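Local coordinates for gamma-glutamyltranspeptidase (Streptomyces lincolnensis, PDB 6J3A), which probably cleaves or transfers gamma-glutamyl groups, being a gamma-glutamyltranspeptidase homologue of the N-terminal nucleophile hydrolase superfamily, at residues A[14-19]-A[612-617]; A[34-39]-A[424-429]; A[61-66]-A[434-439]. One frame throughout, in Å; residues are numbered along the deposited sequence.

Contact 1 (A[14-19]-A[612-617])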
loop_
_atom_site.group_PDB
_atom_site.type_symbol
_atom_site.label_atom_id
_atom_site.label_comp_id
_atom_site.label_asym_id
_atom_site.label_seq_id
_atom_site.Cartn_x
_atom_site.Cartn_y
_atom_site.Cartn_z
ATOM N N MET A 14 -5.357 -3.395 11.087
ATOM C CA MET A 14 -4.646 -2.372 10.305
ATOM C C MET A 14 -3.264 -2.109 10.881
ATOM O O MET A 14 -3.104 -2.039 12.103
ATOM C CB MET A 14 -5.437 -1.061 10.251
ATOM C CG MET A 14 -6.688 -1.089 9.379
ATOM S SD MET A 14 -6.355 -1.205 7.611
ATOM C CE MET A 14 -7.994 -1.631 7.023
ATOM N N VAL A 15 -2.274 -1.976 9.991
ATOM C CA VAL A 15 -0.903 -1.645 10.378
ATOM C C VAL A 15 -0.354 -0.508 9.514
ATOM O O VAL A 15 -0.585 -0.468 8.314
ATOM C CB VAL A 15 0.025 -2.869 10.278
ATOM C CG1 VAL A 15 1.428 -2.504 10.736
ATOM C CG2 VAL A 15 -0.510 -4.042 11.110
ATOM N N SER A 16 0.383 0.407 10.135
ATOM C CA SER A 16 1.083 1.450 9.411
ATOM C C SER A 16 2.490 1.655 9.979
ATOM O O SER A 16 2.641 2.066 11.131
ATOM C CB SER A 16 0.290 2.748 9.465
ATOM O OG SER A 16 0.831 3.688 8.557
ATOM N N SER A 17 3.495 1.363 9.147
ATOM C CA SER A 17 4.916 1.505 9.469
ATOM C C SER A 17 5.603 2.480 8.546
ATOM O O SER A 17 5.028 2.970 7.569
ATOM C CB SER A 17 5.652 0.169 9.325
ATOM O OG SER A 17 5.391 -0.665 10.419
ATOM N N THR A 18 6.865 2.725 8.881
ATOM C CA THR A 18 7.822 3.402 8.012
ATOM C C THR A 18 8.533 2.440 7.051
ATOM O O THR A 18 9.440 2.875 6.343
ATOM C CB THR A 18 8.894 4.162 8.842
ATOM O OG1 THR A 18 9.478 3.284 9.815
ATOM C CG2 THR A 18 8.282 5.351 9.542
ATOM N N HIS A 19 8.122 1.162 7.025
ATOM C CA HIS A 19 8.662 0.140 6.119
ATOM C C HIS A 19 7.689 -1.020 5.880
ATOM O O HIS A 19 7.225 -1.669 6.825
ATOM C CB HIS A 19 9.962 -0.424 6.663
ATOM C CG HIS A 19 10.873 -0.966 5.609
ATOM N ND1 HIS A 19 10.574 -2.084 4.863
ATOM C CD2 HIS A 19 12.093 -0.551 5.194
ATOM C CE1 HIS A 19 11.566 -2.332 4.028
ATOM N NE2 HIS A 19 12.499 -1.415 4.206
ATOM N N GLY A 612 7.446 3.924 3.626
ATOM C CA GLY A 612 6.306 3.864 4.527
ATOM C C GLY A 612 5.118 3.222 3.833
ATOM O O GLY A 612 4.894 3.425 2.625
ATOM N N TYR A 613 4.360 2.422 4.578
ATOM C CA TYR A 613 3.287 1.644 3.971
ATOM C C TYR A 613 2.293 1.155 5.016
ATOM O O TYR A 613 2.696 0.707 6.103
ATOM C CB TYR A 613 3.867 0.457 3.171
ATOM C CG TYR A 613 3.056 0.081 1.939
ATOM C CD1 TYR A 613 2.882 0.991 0.874
ATOM C CD2 TYR A 613 2.477 -1.188 1.824
ATOM C CE1 TYR A 613 2.142 0.642 -0.265
ATOM C CE2 TYR A 613 1.740 -1.551 0.696
ATOM C CZ TYR A 613 1.568 -0.644 -0.350
ATOM O OH TYR A 613 0.827 -1.024 -1.456
ATOM N N ALA A 614 1.006 1.267 4.673
ATOM C CA ALA A 614 -0.083 0.715 5.471
ATOM C C ALA A 614 -0.611 -0.591 4.862
ATOM O O ALA A 614 -0.637 -0.747 3.634
ATOM C CB ALA A 614 -1.211 1.727 5.602
ATOM N N VAL A 615 -1.010 -1.528 5.720
ATOM C CA VAL A 615 -1.704 -2.745 5.272
ATOM C C VAL A 615 -2.833 -3.102 6.228
ATOM O O VAL A 615 -2.728 -2.877 7.435
ATOM C CB VAL A 615 -0.760 -3.975 5.095
ATOM C CG1 VAL A 615 0.420 -3.619 4.208
ATOM C CG2 VAL A 615 -0.253 -4.533 6.423
ATOM N N GLY A 616 -3.904 -3.662 5.682
ATOM C CA GLY A 616 -4.957 -4.248 6.501
ATOM C C GLY A 616 -6.191 -4.610 5.715
ATOM O O GLY A 616 -6.212 -4.491 4.482
ATOM N N ARG A 617 -7.219 -5.058 6.437
ATOM C CA ARG A 617 -8.446 -5.567 5.808
ATOM C C ARG A 617 -9.602 -5.751 6.792
ATOM O O ARG A 617 -9.454 -5.508 7.988
ATOM C CB ARG A 617 -8.166 -6.897 5.087
ATOM C CG ARG A 617 -7.779 -8.035 6.007
ATOM C CD ARG A 617 -7.736 -9.357 5.269
ATOM N NE ARG A 617 -7.511 -10.466 6.198
ATOM C CZ ARG A 617 -8.461 -11.149 6.845
ATOM N NH1 ARG A 617 -9.757 -10.884 6.666
ATOM N NH2 ARG A 617 -8.118 -12.131 7.677
#
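V15 and V615 face each other as an antiparallel hydrogen-bonded pair, the V15 N to V615 O bond measuring 2.7 Å and the V615 N to V15 O bond 2.8 Å. The ladder continues at S17 and Y613 with longer bonds, S17 N to Y613 O at 3.2 Å and Y613 N to S17 O at 3.1 Å. Between and beyond these rungs M14 stands opposite G616 and S16 opposite A614 as non-hydrogen-bonded pairs. The strand axes are 4.7 Å apart, with directions 168° from each other.

The pairing of methionine with glycine illustrates how a bare backbone accommodates a long side chain. M14 bends at its second torsion (chi2 -69°), folding its thioether across the neighbouring strand: M14 SD rests 3.5 Å from G616 CA, and M14 CE continues to 3.6 Å from R617 N. Any side chain at G616 would run into the sulfur where it now lies. Beyond M14 on the same face, the A614 methyl meets S16 OG, which is itself hydrogen-bonded to A604 O. On the reverse face V15 and V615 touch lightly, V15 CB to V615 CG2 at 4.2 Å.

The two faces belong to different layers of the fold. M14, S16 and A614 pack on strands 590-594 and 601-605, whereas V15, S17, Y613 and V615 lie against helix 20-31. Strand 13-17 has strand 424-428 along its other edge; past 613-616 comes the second subunit, where the Y613 rings of the two chains meet almost parallel and each hydroxyl bonds to A614 O of the other subunit.

Contact 2 (A[34-39]-A[424-429])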
loop_
_atom_site.group_PDB
_atom_site.type_symbol
_atom_site.label_atom_id
_atom_site.label_comp_id
_atom_site.label_asym_id
_atom_site.label_seq_id
_atom_site.Cartn_x
_atom_site.Cartn_y
_atom_site.Cartn_z
ATOM N N GLY A 34 -2.917 -13.322 16.465
ATOM C CA GLY A 34 -2.303 -12.484 17.491
ATOM C C GLY A 34 -3.026 -11.159 17.600
ATOM O O GLY A 34 -3.924 -10.877 16.810
ATOM N N ASN A 35 -2.622 -10.351 18.581
ATOM C CA ASN A 35 -3.251 -9.053 18.841
ATOM C C ASN A 35 -2.330 -7.920 18.415
ATOM O O ASN A 35 -1.250 -8.179 17.897
ATOM C CB ASN A 35 -3.717 -8.950 20.310
ATOM C CG ASN A 35 -2.576 -8.919 21.312
ATOM O OD1 ASN A 35 -1.492 -8.412 21.042
ATOM N ND2 ASN A 35 -2.837 -9.450 22.496
ATOM N N ALA A 36 -2.756 -6.675 18.624
ATOM C CA ALA A 36 -1.990 -5.498 18.182
ATOM C C ALA A 36 -0.596 -5.427 18.799
ATOM O O ALA A 36 0.337 -4.895 18.198
ATOM C CB ALA A 36 -2.756 -4.215 18.481
ATOM N N TYR A 37 -0.473 -5.979 20.000
ATOM C CA TYR A 37 0.767 -5.937 20.761
ATOM C C TYR A 37 1.727 -7.006 20.255
ATOM O O TYR A 37 2.877 -6.684 19.957
ATOM C CB TYR A 37 0.469 -6.009 22.272
ATOM C CG TYR A 37 -0.595 -4.986 22.624
ATOM C CD1 TYR A 37 -0.387 -3.627 22.381
ATOM C CD2 TYR A 37 -1.847 -5.378 23.084
ATOM C CE1 TYR A 37 -1.376 -2.690 22.639
ATOM C CE2 TYR A 37 -2.840 -4.446 23.347
ATOM C CZ TYR A 37 -2.599 -3.104 23.119
ATOM O OH TYR A 37 -3.583 -2.180 23.383
ATOM N N ASP A 38 1.255 -8.249 20.119
ATOM C CA ASP A 38 2.018 -9.288 19.418
ATOM C C ASP A 38 2.549 -8.737 18.095
ATOM O O ASP A 38 3.730 -8.884 17.760
ATOM C CB ASP A 38 1.140 -10.480 19.080
ATOM C CG ASP A 38 0.632 -11.199 20.292
ATOM O OD1 ASP A 38 1.447 -11.588 21.144
ATOM O OD2 ASP A 38 -0.599 -11.410 20.395
ATOM N N ALA A 39 1.652 -8.104 17.351
ATOM C CA ALA A 39 1.969 -7.594 16.028
ATOM C C ALA A 39 3.089 -6.575 16.076
ATOM O O ALA A 39 4.055 -6.669 15.327
ATOM C CB ALA A 39 0.734 -6.972 15.401
ATOM N N LEU A 424 5.734 2.490 14.076
ATOM C CA LEU A 424 4.654 1.597 13.685
ATOM C C LEU A 424 3.410 1.811 14.559
ATOM O O LEU A 424 3.530 2.148 15.744
ATOM C CB LEU A 424 5.109 0.134 13.663
ATOM C CG LEU A 424 5.121 -0.693 14.942
ATOM C CD1 LEU A 424 5.393 -2.141 14.593
ATOM C CD2 LEU A 424 6.179 -0.181 15.895
ATOM N N ASP A 425 2.236 1.658 13.941
ATOM C CA ASP A 425 0.934 1.686 14.625
ATOM C C ASP A 425 0.197 0.409 14.302
ATOM O O ASP A 425 0.312 -0.091 13.187
ATOM C CB ASP A 425 0.045 2.811 14.107
ATOM C CG ASP A 425 0.681 4.157 14.212
ATOM O OD1 ASP A 425 0.792 4.643 15.358
ATOM O OD2 ASP A 425 1.038 4.736 13.167
ATOM N N VAL A 426 -0.582 -0.098 15.255
ATOM C CA VAL A 426 -1.457 -1.249 15.000
ATOM C C VAL A 426 -2.812 -1.046 15.664
ATOM O O VAL A 426 -2.896 -0.505 16.754
ATOM C CB VAL A 426 -0.860 -2.588 15.493
ATOM C CG1 VAL A 426 -1.714 -3.769 15.024
ATOM C CG2 VAL A 426 0.570 -2.764 15.007
ATOM N N VAL A 427 -3.865 -1.466 14.976
ATOM C CA VAL A 427 -5.178 -1.639 15.576
ATOM C C VAL A 427 -5.696 -3.015 15.172
ATOM O O VAL A 427 -5.603 -3.398 14.006
ATOM C CB VAL A 427 -6.147 -0.516 15.174
ATOM C CG1 VAL A 427 -6.295 -0.408 13.664
ATOM C CG2 VAL A 427 -7.502 -0.709 15.847
ATOM N N ASP A 428 -6.215 -3.766 16.136
ATOM C CA ASP A 428 -6.664 -5.144 15.867
ATOM C C ASP A 428 -8.204 -5.273 15.879
ATOM O O ASP A 428 -8.921 -4.290 16.116
ATOM C CB ASP A 428 -5.979 -6.136 16.825
ATOM C CG ASP A 428 -6.344 -5.918 18.285
ATOM O OD1 ASP A 428 -7.359 -5.261 18.589
ATOM O OD2 ASP A 428 -5.601 -6.418 19.150
ATOM N N ARG A 429 -8.690 -6.490 15.619
ATOM C CA ARG A 429 -10.128 -6.787 15.503
ATOM C C ARG A 429 -10.915 -6.550 16.801
ATOM O O ARG A 429 -12.124 -6.299 16.765
ATOM C CB ARG A 429 -10.341 -8.230 15.008
ATOM C CG ARG A 429 -10.055 -9.310 16.041
ATOM C CD ARG A 429 -10.030 -10.708 15.446
ATOM N NE ARG A 429 -11.308 -11.091 14.843
ATOM C CZ ARG A 429 -11.605 -12.312 14.393
ATOM N NH1 ARG A 429 -12.800 -12.540 13.848
ATOM N NH2 ARG A 429 -10.722 -13.308 14.479
#
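D428 reaches from the strand to the first turn of the helix and accepts the backbone N-H of A36, with A36 N to D428 OD2 at 2.9 Å and 153° at the hydrogen. The donor comes to the anti side of OD2, 27° out of the carboxylate plane, while D428 OD1 is taken by N432 N. D428 OD2 also lies 3.4 Å from N35 CB, so the carboxylate sits at the junction of loop and helix. Here a strand distant in sequence supplies part of what a helix start needs, and the helix supplies the rest. N35 OD1 receives D38 N and Y37 N from opposite faces of its amide, and D38 OD2 returns the bond to N35 N at 2.9 Å, completing a capping box. The carboxylates of D38 and D428 near this amino end would be expected to interact favourably with the helix dipole.

Beside this polar junction lies an apolar one. V426 has CG1 anti to its backbone N (chi1 -172°), which brings that methyl against the helix: V426 CG1 is 3.6 Å from A36 CB and 4.0 Å from A39 CB. The other branch, V426 CG2, lies 3.8 Å from A36 O. The two alanines, one helical turn apart, thus offer small methyls on which a single valine branch rests. With an alanine in place of D428, both carboxylate oxygens are gone, and A36 N and N432 N would probably be left without their acceptors, removing the polar tie between helix start and strand.

Helix 20-31 closes one side of the contact, L30 touching A39, V426 and D428. Strand 424-428 runs between strands 13-17 and 433-436, with helix 36-50 lying on its V426 face and strand 590-594 on its D425 and V427 face.

Contact 3 (A[61-66]-A[434-439])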
loop_
_atom_site.group_PDB
_atom_site.type_symbol
_atom_site.label_atom_id
_atom_site.label_comp_id
_atom_site.label_asym_id
_atom_site.label_seq_id
_atom_site.Cartn_x
_atom_site.Cartn_y
_atom_site.Cartn_z
ATOM N N VAL A 61 12.561 3.024 22.726
ATOM C CA VAL A 61 11.202 3.173 22.222
ATOM C C VAL A 61 10.249 3.639 23.335
ATOM O O VAL A 61 10.212 3.036 24.402
ATOM C CB VAL A 61 10.678 1.864 21.568
ATOM C CG1 VAL A 61 10.577 0.718 22.564
ATOM C CG2 VAL A 61 9.333 2.101 20.906
ATOM N N PRO A 62 9.503 4.736 23.101
ATOM C CA PRO A 62 8.251 4.976 23.837
ATOM C C PRO A 62 7.088 4.247 23.175
ATOM O O PRO A 62 6.929 4.341 21.965
ATOM C CB PRO A 62 8.031 6.496 23.725
ATOM C CG PRO A 62 9.204 7.047 22.991
ATOM C CD PRO A 62 9.912 5.913 22.318
ATOM N N ILE A 63 6.280 3.541 23.958
ATOM C CA ILE A 63 5.095 2.874 23.424
ATOM C C ILE A 63 3.841 3.435 24.089
ATOM O O ILE A 63 3.754 3.474 25.313
ATOM C CB ILE A 63 5.150 1.351 23.640
ATOM C CG1 ILE A 63 6.489 0.782 23.150
ATOM C CG2 ILE A 63 3.988 0.671 22.917
ATOM C CD1 ILE A 63 6.761 -0.628 23.633
ATOM N N LEU A 64 2.885 3.871 23.269
ATOM C CA LEU A 64 1.554 4.249 23.731
ATOM C C LEU A 64 0.591 3.124 23.429
ATOM O O LEU A 64 0.407 2.771 22.269
ATOM C CB LEU A 64 1.073 5.497 23.009
ATOM C CG LEU A 64 1.487 6.824 23.627
ATOM C CD1 LEU A 64 1.257 7.940 22.626
ATOM C CD2 LEU A 64 0.703 7.087 24.901
ATOM N N LEU A 65 -0.048 2.590 24.459
ATOM C CA LEU A 65 -1.012 1.519 24.275
ATOM C C LEU A 65 -2.402 1.974 24.725
ATOM O O LEU A 65 -2.541 2.768 25.656
ATOM C CB LEU A 65 -0.572 0.234 24.985
ATOM C CG LEU A 65 -0.070 0.268 26.435
ATOM C CD1 LEU A 65 -0.251 -1.105 27.078
ATOM C CD2 LEU A 65 1.393 0.691 26.548
ATOM N N ALA A 66 -3.419 1.479 24.029
ATOM C CA ALA A 66 -4.812 1.789 24.327
ATOM C C ALA A 66 -5.606 0.504 24.171
ATOM O O ALA A 66 -6.277 0.330 23.151
ATOM C CB ALA A 66 -5.332 2.856 23.381
ATOM N N VAL A 434 -2.019 0.510 19.434
ATOM C CA VAL A 434 -0.644 0.723 19.881
ATOM C C VAL A 434 0.052 1.720 18.929
ATOM O O VAL A 434 -0.204 1.719 17.732
ATOM C CB VAL A 434 0.103 -0.623 20.012
ATOM C CG1 VAL A 434 0.372 -1.254 18.658
ATOM C CG2 VAL A 434 1.380 -0.462 20.804
ATOM N N ALA A 435 0.891 2.593 19.474
ATOM C CA ALA A 435 1.704 3.523 18.669
ATOM C C ALA A 435 3.092 3.590 19.293
ATOM O O ALA A 435 3.222 3.943 20.468
ATOM C CB ALA A 435 1.077 4.908 18.625
ATOM N N ALA A 436 4.119 3.241 18.521
ATOM C CA ALA A 436 5.485 3.162 19.046
ATOM C C ALA A 436 6.431 3.865 18.108
ATOM O O ALA A 436 6.298 3.757 16.894
ATOM C CB ALA A 436 5.911 1.714 19.217
ATOM N N THR A 437 7.414 4.546 18.684
ATOM C CA THR A 437 8.419 5.275 17.927
ATOM C C THR A 437 9.785 4.717 18.306
ATOM O O THR A 437 10.471 5.306 19.122
ATOM C CB THR A 437 8.307 6.784 18.239
ATOM O OG1 THR A 437 7.001 7.245 17.878
ATOM C CG2 THR A 437 9.324 7.611 17.475
ATOM N N PRO A 438 10.176 3.552 17.742
ATOM C CA PRO A 438 11.487 3.003 18.078
ATOM C C PRO A 438 12.631 3.645 17.301
ATOM O O PRO A 438 12.472 4.010 16.139
ATOM C CB PRO A 438 11.353 1.523 17.723
ATOM C CG PRO A 438 10.384 1.519 16.608
ATOM C CD PRO A 438 9.395 2.596 16.936
ATOM N N SER A 439 13.782 3.752 17.953
ATOM C CA SER A 439 14.910 4.491 17.417
ATOM C C SER A 439 16.181 4.102 18.142
ATOM O O SER A 439 16.147 3.328 19.096
ATOM C CB SER A 439 14.660 5.988 17.597
ATOM O OG SER A 439 15.691 6.768 17.017
#
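V61 projects its CG2 methyl into the angle formed by A436 and P438. Anti to its own backbone N, V61 CG2 comes to 3.8 Å from A436 CB and lies closer still, at 3.6 Å, to P438 N. The small alanine methyl also receives the next bump along the strand, I63 CG1, so A436 forms a shallow dip between two branched residues. Further along both strands carry bulk: V434 stands beside I63, the two side chains pointing the same way, and I63 CG2 is pressed to 3.5 Å from V434 CG2. Both of those methyls are anti to their own backbone N, which turns them toward one another over the strand pair. The bulk lies mostly on 61-66, set against the small A435 and A436, until V434 adds a branched side chain of its own.

On the opposite face the contact is looser at L64, whose CB lies 4.4 Å from A435 CB, and the rest of the leucine extends away from this strand. P62 brings its ring carbon CD to 3.3 Å from T437 O, close packing where the second strand gives way to loop. Behind these side chains the backbones run antiparallel. L64 and A435 form the hydrogen-bonded pair, L64 N to A435 O being 2.8 Å long and nearly straight at 171°, with a matching bond from A435 N to L64 O. Toward the loop a weak bond joins T437 N to P62 O.

V61, I63 and A436 pack against W115 of helix 111-122, while V434 and L65 meet Y37 of helix 36-50, so the face carrying I63, V434 and A436 is covered by helices. Strand 73-77 lies along the other edge of 61-66, and strand 424-428 along the other edge of 433-436.

How the contacts relate
From the N terminus, strand 13-17 comes first, and its partner is the very end of the chain: contact 1 closes a loop of nearly the whole protein, and contacts 2 and 3 nest inside it. Helix 36-50 and strand 61-66 follow in turn; their partners, 424-429 and 434-439, come in the same order, so contacts 2 and 3 cross. The strands adjoin: D425 N meets S16 O between contacts 1 and 2, and V434 N meets V426 O between contacts 2 and 3. Sheet pairing and helix packing thereby unite early and late sequence, consistent with the layered alpha-beta-beta-alpha fold of N-terminal nucleophile hydrolases.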